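Local coordinates for protein transmembrane protease (Mus musculus, PDB 2E7V) that probably belongs to a membrane-anchored serine protease that cleaves proteins at the cell surface, its SEA domain being presumably a non-catalytic extracellular module, at residues Phe11-Val16 with Val69-Val74; Arg36-Ile41 with Ile55-Val60; Thr42-Gly47 with Leu96-Ser101. One frame throughout, in Å; residues are numbered along the deposited sequence.

Contact 1: residues Phe11-Val16 with Val69-Val74; sequences FQILNV and VVADVV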
ATOM      1  N   PHE A  11      -5.733   0.599   2.107  1.00  7.97           N
ATOM      2  CA  PHE A  11      -5.149   1.783   1.501  1.00  9.86           C
ATOM      3  C   PHE A  11      -6.002   2.330   0.379  1.00 10.15           C
ATOM      4  O   PHE A  11      -6.429   1.586  -0.513  1.00  8.90           O
ATOM      5  CB  PHE A  11      -3.794   1.462   0.881  1.00 10.30           C
ATOM      6  CG  PHE A  11      -2.730   1.105   1.865  1.00  8.95           C
ATOM      7  CD1 PHE A  11      -1.936   2.100   2.443  1.00 12.90           C
ATOM      8  CD2 PHE A  11      -2.472  -0.227   2.173  1.00  9.91           C
ATOM      9  CE1 PHE A  11      -0.889   1.760   3.314  1.00 12.98           C
ATOM     10  CE2 PHE A  11      -1.442  -0.570   3.033  1.00 13.48           C
ATOM     11  CZ  PHE A  11      -0.642   0.431   3.606  1.00 12.40           C
ATOM     12  N   GLN A  12      -6.226   3.631   0.399  1.00 12.08           N
ATOM     13  CA  GLN A  12      -6.967   4.254  -0.687  1.00 16.07           C
ATOM     14  C   GLN A  12      -6.008   4.210  -1.887  1.00 14.44           C
ATOM     15  O   GLN A  12      -4.865   4.653  -1.787  1.00 15.87           O
ATOM     16  CB  GLN A  12      -7.305   5.707  -0.339  1.00 15.05           C
ATOM     17  CG  GLN A  12      -8.428   5.873   0.679  1.00 25.40           C
ATOM     18  CD  GLN A  12      -7.950   6.429   2.007  1.00 31.31           C
ATOM     19  OE1 GLN A  12      -7.627   5.680   2.936  1.00 36.70           O
ATOM     20  NE2 GLN A  12      -7.891   7.754   2.103  1.00 34.63           N
ATOM     21  N   ILE A  13      -6.458   3.672  -3.016  1.00 12.76           N
ATOM     22  CA  ILE A  13      -5.600   3.591  -4.193  1.00 12.46           C
ATOM     23  C   ILE A  13      -5.944   4.775  -5.084  1.00 16.95           C
ATOM     24  O   ILE A  13      -6.893   4.736  -5.865  1.00 17.58           O
ATOM     25  CB  ILE A  13      -5.803   2.245  -4.943  1.00 14.85           C
ATOM     26  CG1 ILE A  13      -5.557   1.073  -3.976  1.00 13.24           C
ATOM     27  CG2 ILE A  13      -4.841   2.146  -6.127  1.00 10.84           C
ATOM     28  CD1 ILE A  13      -4.191   1.123  -3.242  1.00 18.98           C
ATOM     29  N   LEU A  14      -5.159   5.838  -4.944  1.00 16.53           N
ATOM     30  CA  LEU A  14      -5.383   7.078  -5.668  1.00 15.48           C
ATOM     31  C   LEU A  14      -5.253   7.016  -7.186  1.00 12.17           C
ATOM     32  O   LEU A  14      -4.450   6.264  -7.732  1.00 13.30           O
ATOM     33  CB  LEU A  14      -4.437   8.164  -5.127  1.00 15.80           C
ATOM     34  CG  LEU A  14      -4.319   8.336  -3.607  1.00 16.12           C
ATOM     35  CD1 LEU A  14      -3.353   9.477  -3.289  1.00 20.00           C
ATOM     36  CD2 LEU A  14      -5.691   8.633  -3.006  1.00 19.23           C
ATOM     37  N   ASN A  15      -6.077   7.815  -7.856  1.00 16.30           N
ATOM     38  CA  ASN A  15      -6.057   7.955  -9.307  1.00 18.92           C
ATOM     39  C   ASN A  15      -6.382   6.713 -10.144  1.00 21.30           C
ATOM     40  O   ASN A  15      -5.920   6.587 -11.281  1.00 20.74           O
ATOM     41  CB  ASN A  15      -4.693   8.535  -9.701  1.00 17.13           C
ATOM     42  CG  ASN A  15      -4.317   9.746  -8.849  1.00 19.04           C
ATOM     43  OD1 ASN A  15      -3.140   9.991  -8.552  1.00 19.07           O
ATOM     44  ND2 ASN A  15      -5.326  10.515  -8.456  1.00 12.81           N
ATOM     45  N   VAL A  16      -7.166   5.796  -9.585  1.00 18.93           N
ATOM     46  CA  VAL A  16      -7.561   4.594 -10.320  1.00 19.65           C
ATOM     47  C   VAL A  16      -9.067   4.399 -10.181  1.00 19.45           C
ATOM     48  O   VAL A  16      -9.597   4.300  -9.072  1.00 16.55           O
ATOM     49  CB  VAL A  16      -6.862   3.320  -9.794  1.00 17.93           C
ATOM     50  CG1 VAL A  16      -7.273   2.125 -10.638  1.00 19.83           C
ATOM     51  CG2 VAL A  16      -5.364   3.492  -9.813  1.00 16.35           C
ATOM     52  N   VAL A  69     -10.876   2.970  -5.700  1.00 18.88           N
ATOM     53  CA  VAL A  69     -10.417   1.660  -5.261  1.00 15.74           C
ATOM     54  C   VAL A  69      -9.701   1.678  -3.912  1.00 15.48           C
ATOM     55  O   VAL A  69      -8.983   2.625  -3.584  1.00 11.94           O
ATOM     56  CB  VAL A  69      -9.437   1.057  -6.308  1.00 18.48           C
ATOM     57  CG1 VAL A  69      -9.039  -0.367  -5.903  1.00 17.85           C
ATOM     58  CG2 VAL A  69     -10.068   1.090  -7.698  1.00 18.76           C
ATOM     59  N   VAL A  70      -9.910   0.624  -3.127  1.00 15.46           N
ATOM     60  CA  VAL A  70      -9.237   0.473  -1.840  1.00 16.69           C
ATOM     61  C   VAL A  70      -8.618  -0.910  -1.851  1.00 14.29           C
ATOM     62  O   VAL A  70      -9.261  -1.876  -2.264  1.00 15.11           O
ATOM     63  CB  VAL A  70     -10.193   0.560  -0.643  1.00 16.12           C
ATOM     64  CG1 VAL A  70      -9.475   0.071   0.614  1.00 17.90           C
ATOM     65  CG2 VAL A  70     -10.646   1.982  -0.441  1.00 16.71           C
ATOM     66  N   ALA A  71      -7.368  -1.003  -1.412  1.00 10.51           N
ATOM     67  CA  ALA A  71      -6.676  -2.280  -1.391  1.00  9.99           C
ATOM     68  C   ALA A  71      -6.427  -2.755   0.036  1.00 11.59           C
ATOM     69  O   ALA A  71      -5.890  -2.011   0.860  1.00 10.83           O
ATOM     70  CB  ALA A  71      -5.357  -2.162  -2.140  1.00 10.44           C
ATOM     71  N   ASP A  72      -6.858  -3.971   0.345  1.00  9.30           N
ATOM     72  CA  ASP A  72      -6.602  -4.519   1.669  1.00 13.18           C
ATOM     73  C   ASP A  72      -5.265  -5.233   1.504  1.00 10.63           C
ATOM     74  O   ASP A  72      -5.129  -6.150   0.691  1.00 10.06           O
ATOM     75  CB  ASP A  72      -7.702  -5.482   2.105  1.00 11.81           C
ATOM     76  CG  ASP A  72      -9.059  -4.802   2.207  1.00 15.75           C
ATOM     77  OD1 ASP A  72      -9.115  -3.615   2.603  1.00 15.04           O
ATOM     78  OD2 ASP A  72     -10.067  -5.454   1.897  1.00 14.29           O
ATOM     79  N   VAL A  73      -4.286  -4.776   2.277  1.00  7.94           N
ATOM     80  CA  VAL A  73      -2.907  -5.262   2.210  1.00 10.09           C
ATOM     81  C   VAL A  73      -2.379  -5.890   3.499  1.00 11.24           C
ATOM     82  O   VAL A  73      -2.548  -5.327   4.594  1.00 13.99           O
ATOM     83  CB  VAL A  73      -1.972  -4.072   1.830  1.00 11.33           C
ATOM     84  CG1 VAL A  73      -0.507  -4.520   1.774  1.00 10.61           C
ATOM     85  CG2 VAL A  73      -2.419  -3.468   0.513  1.00  8.82           C
ATOM     86  N   VAL A  74      -1.739  -7.050   3.374  1.00 11.32           N
ATOM     87  CA  VAL A  74      -1.151  -7.722   4.532  1.00 14.01           C
ATOM     88  C   VAL A  74       0.365  -7.535   4.437  1.00 12.02           C
ATOM     89  O   VAL A  74       0.933  -7.642   3.351  1.00 12.45           O
ATOM     90  CB  VAL A  74      -1.455  -9.249   4.550  1.00 16.93           C
ATOM     91  CG1 VAL A  74      -0.549  -9.946   5.561  1.00 15.68           C
ATOM     92  CG2 VAL A  74      -2.913  -9.501   4.933  1.00 15.57           C
TER
HETATM   93  O   HOH W   1      -9.546   5.301  -6.610  1.00 19.50           O

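Contact 2: residues Arg36-Ile41 with Ile55-Val60; sequences RIEAMI and IRTHVV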
ATOM      1  N   ARG A  36       1.801  -3.823  -8.723  1.00 14.17           N
ATOM      2  CA  ARG A  36       2.410  -2.496  -8.612  1.00 14.14           C
ATOM      3  C   ARG A  36       2.367  -2.023  -7.158  1.00 13.07           C
ATOM      4  O   ARG A  36       3.350  -1.488  -6.628  1.00 13.47           O
ATOM      5  CB  ARG A  36       1.674  -1.499  -9.516  1.00 13.15           C
ATOM      6  CG  ARG A  36       2.085  -0.032  -9.343  1.00 19.68           C
ATOM      7  CD  ARG A  36       3.588   0.181  -9.524  1.00 16.95           C
ATOM      8  NE  ARG A  36       4.001   1.567  -9.267  1.00 17.05           N
ATOM      9  CZ  ARG A  36       5.260   1.929  -9.017  1.00 19.96           C
ATOM     10  NH1 ARG A  36       6.220   1.017  -8.995  1.00 16.87           N
ATOM     11  NH2 ARG A  36       5.564   3.201  -8.764  1.00 20.28           N
ATOM     12  N   ILE A  37       1.222  -2.229  -6.520  1.00 12.76           N
ATOM     13  CA  ILE A  37       1.038  -1.847  -5.124  1.00 13.40           C
ATOM     14  C   ILE A  37       2.003  -2.625  -4.215  1.00 13.54           C
ATOM     15  O   ILE A  37       2.611  -2.050  -3.297  1.00 12.25           O
ATOM     16  CB  ILE A  37      -0.442  -2.076  -4.696  1.00 10.59           C
ATOM     17  CG1 ILE A  37      -1.327  -1.022  -5.373  1.00 11.57           C
ATOM     18  CG2 ILE A  37      -0.580  -1.992  -3.170  1.00  9.43           C
ATOM     19  CD1 ILE A  37      -2.810  -1.305  -5.297  1.00  9.95           C
ATOM     20  N   GLU A  38       2.158  -3.920  -4.483  1.00 10.96           N
ATOM     21  CA  GLU A  38       3.067  -4.765  -3.696  1.00 12.82           C
ATOM     22  C   GLU A  38       4.532  -4.355  -3.885  1.00 15.26           C
ATOM     23  O   GLU A  38       5.331  -4.387  -2.942  1.00 13.39           O
ATOM     24  CB  GLU A  38       2.874  -6.245  -4.077  1.00 12.91           C
ATOM     25  CG  GLU A  38       1.587  -6.841  -3.498  1.00  8.46           C
ATOM     26  CD  GLU A  38       1.164  -8.152  -4.148  1.00 15.27           C
ATOM     27  OE1 GLU A  38       0.054  -8.638  -3.819  1.00 13.67           O
ATOM     28  OE2 GLU A  38       1.934  -8.693  -4.980  1.00 13.53           O
ATOM     29  N   ALA A  39       4.876  -3.958  -5.107  1.00 13.29           N
ATOM     30  CA  ALA A  39       6.231  -3.522  -5.413  1.00 13.67           C
ATOM     31  C   ALA A  39       6.545  -2.216  -4.699  1.00 11.60           C
ATOM     32  O   ALA A  39       7.651  -2.028  -4.191  1.00 16.56           O
ATOM     33  CB  ALA A  39       6.386  -3.333  -6.912  1.00 14.46           C
ATOM     34  N   MET A  40       5.573  -1.314  -4.675  1.00 12.23           N
ATOM     35  CA  MET A  40       5.732  -0.015  -4.036  1.00 11.12           C
ATOM     36  C   MET A  40       5.977  -0.170  -2.545  1.00 12.76           C
ATOM     37  O   MET A  40       6.907   0.422  -1.991  1.00 12.14           O
ATOM     38  CB  MET A  40       4.494   0.860  -4.286  1.00  9.90           C
ATOM     39  CG  MET A  40       4.369   1.341  -5.744  1.00 10.97           C
ATOM     40  SD  MET A  40       2.957   2.414  -6.046  1.00  6.04           S
ATOM     41  CE  MET A  40       3.445   3.830  -5.067  1.00  7.17           C
ATOM     42  N   ILE A  41       5.137  -0.959  -1.890  1.00 12.74           N
ATOM     43  CA  ILE A  41       5.274  -1.187  -0.456  1.00  9.93           C
ATOM     44  C   ILE A  41       6.608  -1.872  -0.165  1.00 11.06           C
ATOM     45  O   ILE A  41       7.325  -1.485   0.769  1.00  9.97           O
ATOM     46  CB  ILE A  41       4.093  -2.037   0.083  1.00  7.69           C
ATOM     47  CG1 ILE A  41       2.810  -1.201   0.052  1.00 10.11           C
ATOM     48  CG2 ILE A  41       4.380  -2.512   1.506  1.00  9.86           C
ATOM     49  CD1 ILE A  41       1.538  -2.011   0.300  1.00 15.94           C
ATOM     50  N   ILE A  55       9.438  -8.925   5.611  1.00 12.90           N
ATOM     51  CA  ILE A  55       9.577 -10.164   4.851  1.00 14.56           C
ATOM     52  C   ILE A  55       8.915 -10.053   3.491  1.00 13.65           C
ATOM     53  O   ILE A  55       9.575 -10.223   2.470  1.00 14.35           O
ATOM     54  CB  ILE A  55       8.981 -11.378   5.603  1.00 16.69           C
ATOM     55  CG1 ILE A  55       9.762 -11.609   6.898  1.00 17.61           C
ATOM     56  CG2 ILE A  55       9.081 -12.643   4.720  1.00 16.66           C
ATOM     57  CD1 ILE A  55       9.255 -12.760   7.722  1.00 20.01           C
ATOM     58  N   ARG A  56       7.613  -9.770   3.474  1.00 11.19           N
ATOM     59  CA  ARG A  56       6.896  -9.621   2.214  1.00 13.27           C
ATOM     60  C   ARG A  56       5.486  -9.080   2.430  1.00 13.74           C
ATOM     61  O   ARG A  56       4.953  -9.083   3.549  1.00 12.40           O
ATOM     62  CB  ARG A  56       6.816 -10.960   1.479  1.00 15.73           C
ATOM     63  CG  ARG A  56       6.045 -12.012   2.242  1.00 22.26           C
ATOM     64  CD  ARG A  56       5.956 -13.332   1.498  1.00 24.44           C
ATOM     65  NE  ARG A  56       5.795 -14.405   2.468  1.00 31.31           N
ATOM     66  CZ  ARG A  56       6.805 -15.036   3.054  1.00 26.68           C
ATOM     67  NH1 ARG A  56       8.051 -14.708   2.753  1.00 29.55           N
ATOM     68  NH2 ARG A  56       6.568 -15.974   3.959  1.00 28.60           N
ATOM     69  N   THR A  57       4.882  -8.623   1.342  1.00 13.59           N
ATOM     70  CA  THR A  57       3.539  -8.067   1.393  1.00 13.84           C
ATOM     71  C   THR A  57       2.672  -8.592   0.257  1.00 16.46           C
ATOM     72  O   THR A  57       3.167  -9.121  -0.746  1.00 13.12           O
ATOM     73  CB  THR A  57       3.586  -6.535   1.303  1.00 13.84           C
ATOM     74  OG1 THR A  57       2.285  -5.991   1.548  1.00 13.15           O
ATOM     75  CG2 THR A  57       4.058  -6.098  -0.081  1.00 11.87           C
ATOM     76  N   HIS A  58       1.366  -8.450   0.420  1.00 16.33           N
ATOM     77  CA  HIS A  58       0.456  -8.894  -0.614  1.00 16.06           C
ATOM     78  C   HIS A  58      -0.928  -8.315  -0.444  1.00 13.98           C
ATOM     79  O   HIS A  58      -1.442  -8.174   0.675  1.00 12.54           O
ATOM     80  CB  HIS A  58       0.397 -10.426  -0.663  1.00 18.62           C
ATOM     81  CG  HIS A  58      -0.394 -11.054   0.443  1.00 21.56           C
ATOM     82  ND1 HIS A  58      -1.649 -11.587   0.245  1.00 20.67           N
ATOM     83  CD2 HIS A  58      -0.089 -11.282   1.743  1.00 22.34           C
ATOM     84  CE1 HIS A  58      -2.082 -12.121   1.374  1.00 19.47           C
ATOM     85  NE2 HIS A  58      -1.156 -11.950   2.300  1.00 22.38           N
ATOM     86  N   VAL A  59      -1.501  -7.941  -1.580  1.00 13.97           N
ATOM     87  CA  VAL A  59      -2.837  -7.386  -1.645  1.00 13.42           C
ATOM     88  C   VAL A  59      -3.786  -8.580  -1.480  1.00 15.65           C
ATOM     89  O   VAL A  59      -3.749  -9.524  -2.272  1.00 13.62           O
ATOM     90  CB  VAL A  59      -3.053  -6.694  -3.021  1.00 12.98           C
ATOM     91  CG1 VAL A  59      -4.518  -6.351  -3.229  1.00 10.52           C
ATOM     92  CG2 VAL A  59      -2.190  -5.440  -3.109  1.00 11.45           C
ATOM     93  N   VAL A  60      -4.612  -8.551  -0.437  1.00 17.61           N
ATOM     94  CA  VAL A  60      -5.549  -9.646  -0.191  1.00 20.06           C
ATOM     95  C   VAL A  60      -6.793  -9.458  -1.041  1.00 19.72           C
ATOM     96  O   VAL A  60      -7.499 -10.413  -1.350  1.00 19.57           O
ATOM     97  CB  VAL A  60      -5.944  -9.731   1.292  1.00 22.15           C
ATOM     98  CG1 VAL A  60      -4.706  -9.965   2.135  1.00 24.82           C
ATOM     99  CG2 VAL A  60      -6.646  -8.473   1.713  1.00 23.13           C
TER
HETATM  100  O   HOH W   2      -2.118  -9.675  -4.911  1.00 29.53           O

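Contact 3: residues Thr42-Gly47 with Leu96-Ser101; sequences TDEFRG and LRRLSS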
ATOM      1  N   THR A  42       6.955  -2.865  -0.976  1.00  8.36           N
ATOM      2  CA  THR A  42       8.215  -3.591  -0.793  1.00 11.21           C
ATOM      3  C   THR A  42       9.411  -2.641  -0.912  1.00 15.37           C
ATOM      4  O   THR A  42      10.317  -2.672  -0.077  1.00 14.95           O
ATOM      5  CB  THR A  42       8.360  -4.738  -1.824  1.00 14.15           C
ATOM      6  OG1 THR A  42       7.278  -5.670  -1.655  1.00 12.62           O
ATOM      7  CG2 THR A  42       9.690  -5.481  -1.634  1.00 14.86           C
ATOM      8  N   ASP A  43       9.411  -1.801  -1.945  1.00 14.91           N
ATOM      9  CA  ASP A  43      10.499  -0.841  -2.146  1.00 15.41           C
ATOM     10  C   ASP A  43      10.642   0.121  -0.952  1.00 17.06           C
ATOM     11  O   ASP A  43      11.756   0.427  -0.531  1.00 13.28           O
ATOM     12  CB  ASP A  43      10.268  -0.014  -3.413  1.00 14.47           C
ATOM     13  CG  ASP A  43      10.518  -0.803  -4.688  1.00 21.34           C
ATOM     14  OD1 ASP A  43      10.037  -0.359  -5.752  1.00 27.08           O
ATOM     15  OD2 ASP A  43      11.200  -1.850  -4.637  1.00 24.86           O
ATOM     16  N   GLU A  44       9.524   0.603  -0.417  1.00 14.25           N
ATOM     17  CA  GLU A  44       9.588   1.525   0.716  1.00 15.75           C
ATOM     18  C   GLU A  44      10.241   0.889   1.941  1.00 14.48           C
ATOM     19  O   GLU A  44      11.118   1.485   2.568  1.00 13.99           O
ATOM     20  CB  GLU A  44       8.192   2.023   1.100  1.00 17.89           C
ATOM     21  CG  GLU A  44       7.550   2.950   0.087  1.00 21.83           C
ATOM     22  CD  GLU A  44       8.442   4.112  -0.296  1.00 25.86           C
ATOM     23  OE1 GLU A  44       9.114   4.674   0.599  1.00 28.38           O
ATOM     24  OE2 GLU A  44       8.464   4.471  -1.494  1.00 27.93           O
ATOM     25  N   PHE A  45       9.821  -0.319   2.294  1.00 12.38           N
ATOM     26  CA  PHE A  45      10.407  -0.953   3.467  1.00 12.20           C
ATOM     27  C   PHE A  45      11.854  -1.343   3.236  1.00 13.47           C
ATOM     28  O   PHE A  45      12.662  -1.296   4.166  1.00 13.78           O
ATOM     29  CB  PHE A  45       9.587  -2.162   3.903  1.00 12.88           C
ATOM     30  CG  PHE A  45       8.272  -1.797   4.528  1.00 14.45           C
ATOM     31  CD1 PHE A  45       7.091  -1.865   3.796  1.00 12.78           C
ATOM     32  CD2 PHE A  45       8.217  -1.365   5.848  1.00 16.33           C
ATOM     33  CE1 PHE A  45       5.876  -1.511   4.371  1.00 17.21           C
ATOM     34  CE2 PHE A  45       7.006  -1.008   6.435  1.00 17.59           C
ATOM     35  CZ  PHE A  45       5.830  -1.083   5.692  1.00 15.99           C
ATOM     36  N   ARG A  46      12.179  -1.727   2.006  1.00 11.89           N
ATOM     37  CA  ARG A  46      13.550  -2.099   1.669  1.00 15.08           C
ATOM     38  C   ARG A  46      14.443  -0.883   1.885  1.00 14.40           C
ATOM     39  O   ARG A  46      15.625  -1.013   2.204  1.00 19.54           O
ATOM     40  CB  ARG A  46      13.644  -2.561   0.206  1.00 14.36           C
ATOM     41  CG  ARG A  46      13.086  -3.956  -0.060  1.00 20.34           C
ATOM     42  CD  ARG A  46      13.784  -5.017   0.779  1.00 25.28           C
ATOM     43  NE  ARG A  46      13.144  -6.324   0.645  1.00 31.63           N
ATOM     44  CZ  ARG A  46      13.104  -7.240   1.611  1.00 35.07           C
ATOM     45  NH1 ARG A  46      13.670  -6.992   2.787  1.00 35.37           N
ATOM     46  NH2 ARG A  46      12.492  -8.401   1.404  1.00 34.70           N
ATOM     47  N   GLY A  47      13.865   0.302   1.708  1.00 16.72           N
ATOM     48  CA  GLY A  47      14.612   1.533   1.906  1.00 16.38           C
ATOM     49  C   GLY A  47      14.231   2.216   3.207  1.00 17.52           C
ATOM     50  O   GLY A  47      14.078   3.434   3.246  1.00 20.95           O
ATOM     51  N   LEU A  96       4.945   4.057   6.256  1.00  9.81           N
ATOM     52  CA  LEU A  96       3.730   4.260   5.466  1.00 14.70           C
ATOM     53  C   LEU A  96       3.445   5.744   5.232  1.00 15.34           C
ATOM     54  O   LEU A  96       2.901   6.136   4.199  1.00 12.47           O
ATOM     55  CB  LEU A  96       2.527   3.588   6.150  1.00 13.64           C
ATOM     56  CG  LEU A  96       2.650   2.072   6.351  1.00  8.66           C
ATOM     57  CD1 LEU A  96       1.377   1.553   6.978  1.00  9.57           C
ATOM     58  CD2 LEU A  96       2.918   1.351   5.031  1.00 11.90           C
ATOM     59  N   ARG A  97       3.842   6.565   6.196  1.00 13.37           N
ATOM     60  CA  ARG A  97       3.651   7.998   6.104  1.00 18.15           C
ATOM     61  C   ARG A  97       4.340   8.548   4.855  1.00 18.07           C
ATOM     62  O   ARG A  97       3.927   9.572   4.314  1.00 16.86           O
ATOM     63  CB  ARG A  97       4.211   8.671   7.361  1.00 21.94           C
ATOM     64  CG  ARG A  97       4.002  10.168   7.434  1.00 30.57           C
ATOM     65  CD  ARG A  97       3.850  10.648   8.886  1.00 41.81           C
ATOM     66  NE  ARG A  97       5.001  10.352   9.748  1.00 48.07           N
ATOM     67  CZ  ARG A  97       5.269   9.160  10.280  1.00 50.45           C
ATOM     68  NH1 ARG A  97       4.471   8.126  10.046  1.00 54.44           N
ATOM     69  NH2 ARG A  97       6.332   9.001  11.059  1.00 48.97           N
ATOM     70  N   ARG A  98       5.387   7.867   4.395  1.00 16.54           N
ATOM     71  CA  ARG A  98       6.106   8.320   3.203  1.00 17.60           C
ATOM     72  C   ARG A  98       5.258   8.140   1.937  1.00 18.83           C
ATOM     73  O   ARG A  98       5.468   8.827   0.929  1.00 19.84           O
ATOM     74  CB  ARG A  98       7.428   7.554   3.060  1.00 18.10           C
ATOM     75  CG  ARG A  98       8.244   7.515   4.336  1.00 21.98           C
ATOM     76  CD  ARG A  98       9.702   7.112   4.120  1.00 27.92           C
ATOM     77  NE  ARG A  98       9.865   5.922   3.293  1.00 29.32           N
ATOM     78  CZ  ARG A  98      10.980   5.197   3.242  1.00 27.93           C
ATOM     79  NH1 ARG A  98      12.029   5.537   3.979  1.00 27.86           N
ATOM     80  NH2 ARG A  98      11.057   4.146   2.436  1.00 24.96           N
ATOM     81  N   LEU A  99       4.298   7.224   1.996  1.00 13.81           N
ATOM     82  CA  LEU A  99       3.420   6.949   0.859  1.00 16.56           C
ATOM     83  C   LEU A  99       2.221   7.890   0.812  1.00 17.98           C
ATOM     84  O   LEU A  99       1.559   8.001  -0.220  1.00 19.84           O
ATOM     85  CB  LEU A  99       2.902   5.506   0.925  1.00 13.62           C
ATOM     86  CG  LEU A  99       3.919   4.433   0.557  1.00 17.83           C
ATOM     87  CD1 LEU A  99       3.433   3.056   1.010  1.00 14.87           C
ATOM     88  CD2 LEU A  99       4.146   4.482  -0.965  1.00 16.93           C
ATOM     89  N   SER A 100       1.951   8.566   1.927  1.00 19.02           N
ATOM     90  CA  SER A 100       0.803   9.471   2.023  1.00 21.28           C
ATOM     91  C   SER A 100       1.146  10.946   1.857  1.00 22.64           C
ATOM     92  O   SER A 100       2.216  11.400   2.260  1.00 22.53           O
ATOM     93  CB  SER A 100       0.089   9.283   3.370  1.00 13.70           C
ATOM     94  OG  SER A 100      -1.046  10.135   3.466  1.00 18.70           O
ATOM     95  N   SER A 101       0.210  11.685   1.270  1.00 26.38           N
ATOM     96  CA  SER A 101       0.360  13.116   1.053  1.00 29.54           C
ATOM     97  C   SER A 101      -0.819  13.881   1.661  1.00 30.43           C
ATOM     98  O   SER A 101      -0.818  15.110   1.686  1.00 32.61           O
ATOM     99  CB  SER A 101       0.464  13.419  -0.446  1.00 30.06           C
ATOM    100  OG  SER A 101       1.673  12.899  -0.985  1.00 35.05           O
TER

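Contact 1: residues Phe11-Val16 with Val69-Val74
Phe11 and Ala71 face each other as an antiparallel hydrogen-bonded pair and satisfy one another twice: Phe11 N gives to Ala71 O, and Ala71 N gives to Phe11 O, each over 2.9 Å. Two residues on, Ile13 N reaches Val69 O at 2.8 Å. Beyond it the strands part at the type II turn Ile13-Val16, and a water takes over. It accepts from Val69 N at 2.8 Å and donates to both Ile13 O and Val16 O, so Val69 N, Ile13 O and Val16 O all have a partner. Gln12, between the bonded pairs, turns its backbone to Leu105 and Ile107, while Val70 bonds with Arg63. On the face shared by Phe11, Ile13, Val69, Ala71 and Val73, Ile13 CD1 rests on Ala71 CB at 3.7 Å. The Phe11 ring brings CD2 to 3.6 Å from Val73 CG2, the two side chains crossing at about a right angle. Ile37 and Ile41 of helix 28-46 pack on this same face. Paired antiparallel strands with helices laid on one face are characteristic of the ferredoxin-like alpha/beta sandwich of SEA domains.

Contact 2: residues Arg36-Ile41 with Ile55-Val60
Glu38 leans from helix 28-46 onto strand 54-65 and joins them with its whole length. Its CB lies 4.2 Å from Thr57 CG2, at the start of the contact. CG, set anti to the carbonyl carbon (chi1 -75°), passes 3.7 Å from His58 CA, and the chain then stays extended, carrying CD alongside the strand backbone to a similar distance from His58 CA and Val59 N. At the tip, OE1 accepts from Val59 N at 2.8 Å, nearly straight at 166°, through its anti lone pair. A water that donates to OE1 at 2.6 Å also donates to Val59 O, so OE1 has two donors, Val59 N and the water, and the carboxylate is tied to both polar backbone groups of Val59. The Thr57 methyl CG2 lies 3.6 Å from Glu38 O and 3.9 Å from Ile41 CG2, whereas its hydroxyl is bonded to Val74 O on the adjacent strand. Ile37 CG2 and Val59 CG2 meet at 3.8 Å, their side chains at about a right angle. Strand 54-65 is outermost in the sheet of this chain, and the helix carboxylate supplies an acceptor to one of its backbone N-H groups, in a probably charge-strengthened, water-assisted bond, while the methyls pack toward the interior.

Contact 3: residues Thr42-Gly47 with Leu96-Ser101
Arg98 and Glu44, with the largest areas buried in this contact, meet in a salt bridge whose flat groups stand almost perpendicular, their planes 89° apart. Glu44 OE1 takes NH2 of Arg98 at 2.7 Å, met on its anti side but 33° out of the carboxylate plane, and a weak second bond comes from Arg98 NE at 3.1 Å. From the same guanidinium, NH1 and NH2 both donate to the one acceptor, Gly47 O. Arg98 NH1 lies 3.0 Å from Gly47 O and NH2 lies 3.2 Å from it, both reaching the oxygen from the same face of its carbonyl plane, NH2 from well above that plane. A bend at chi3 (-48°) turns the arginine tip toward the place where the helix ends, Gly47 being the first residue to leave helical geometry. The cation would probably stabilise the carbonyl-rich C-terminal end of helix 28-46 as well as the carboxylate. Glu44 is bent too, at chi2, leaving its CG against Leu99, 3.9 Å from CD2, while OE1 takes the arginine. Farther in, Phe45 CZ touches Leu96 CD2 at 3.9 Å. The Phe45 ring also stacks with Phe54 and meets Phe77 edge-to-face, with Ile92 and Val95 of helix 85-96 packed beside it. The contact thus joins the C-terminal end of helix 28-46 to the exit of helix 85-96, beside strands 54-65 and 68-78.

In the fold
All three contacts lie within one SEA domain. Contacts 1 and 2 have centres about 11 Å apart and meet through neighbouring strands 68-78 and 54-65: Val60 N lies 2.7 Å from Asp72 O, a probable hydrogen bond. Contacts 2 and 3, also about 11 Å between centres, share helix 28-46, contact 2 using its middle and contact 3 its C-terminal end; Met40 CE approaches Leu99 CD2 at 4.2 Å. Contacts 1 and 3 are about 14 Å apart between centres but touch in the core, where Phe11 CZ meets Leu96 CD2 at 3.9 Å. Contact 2 is nested in the chain loop that contact 1 closes, whereas contact 3 interlocks with both.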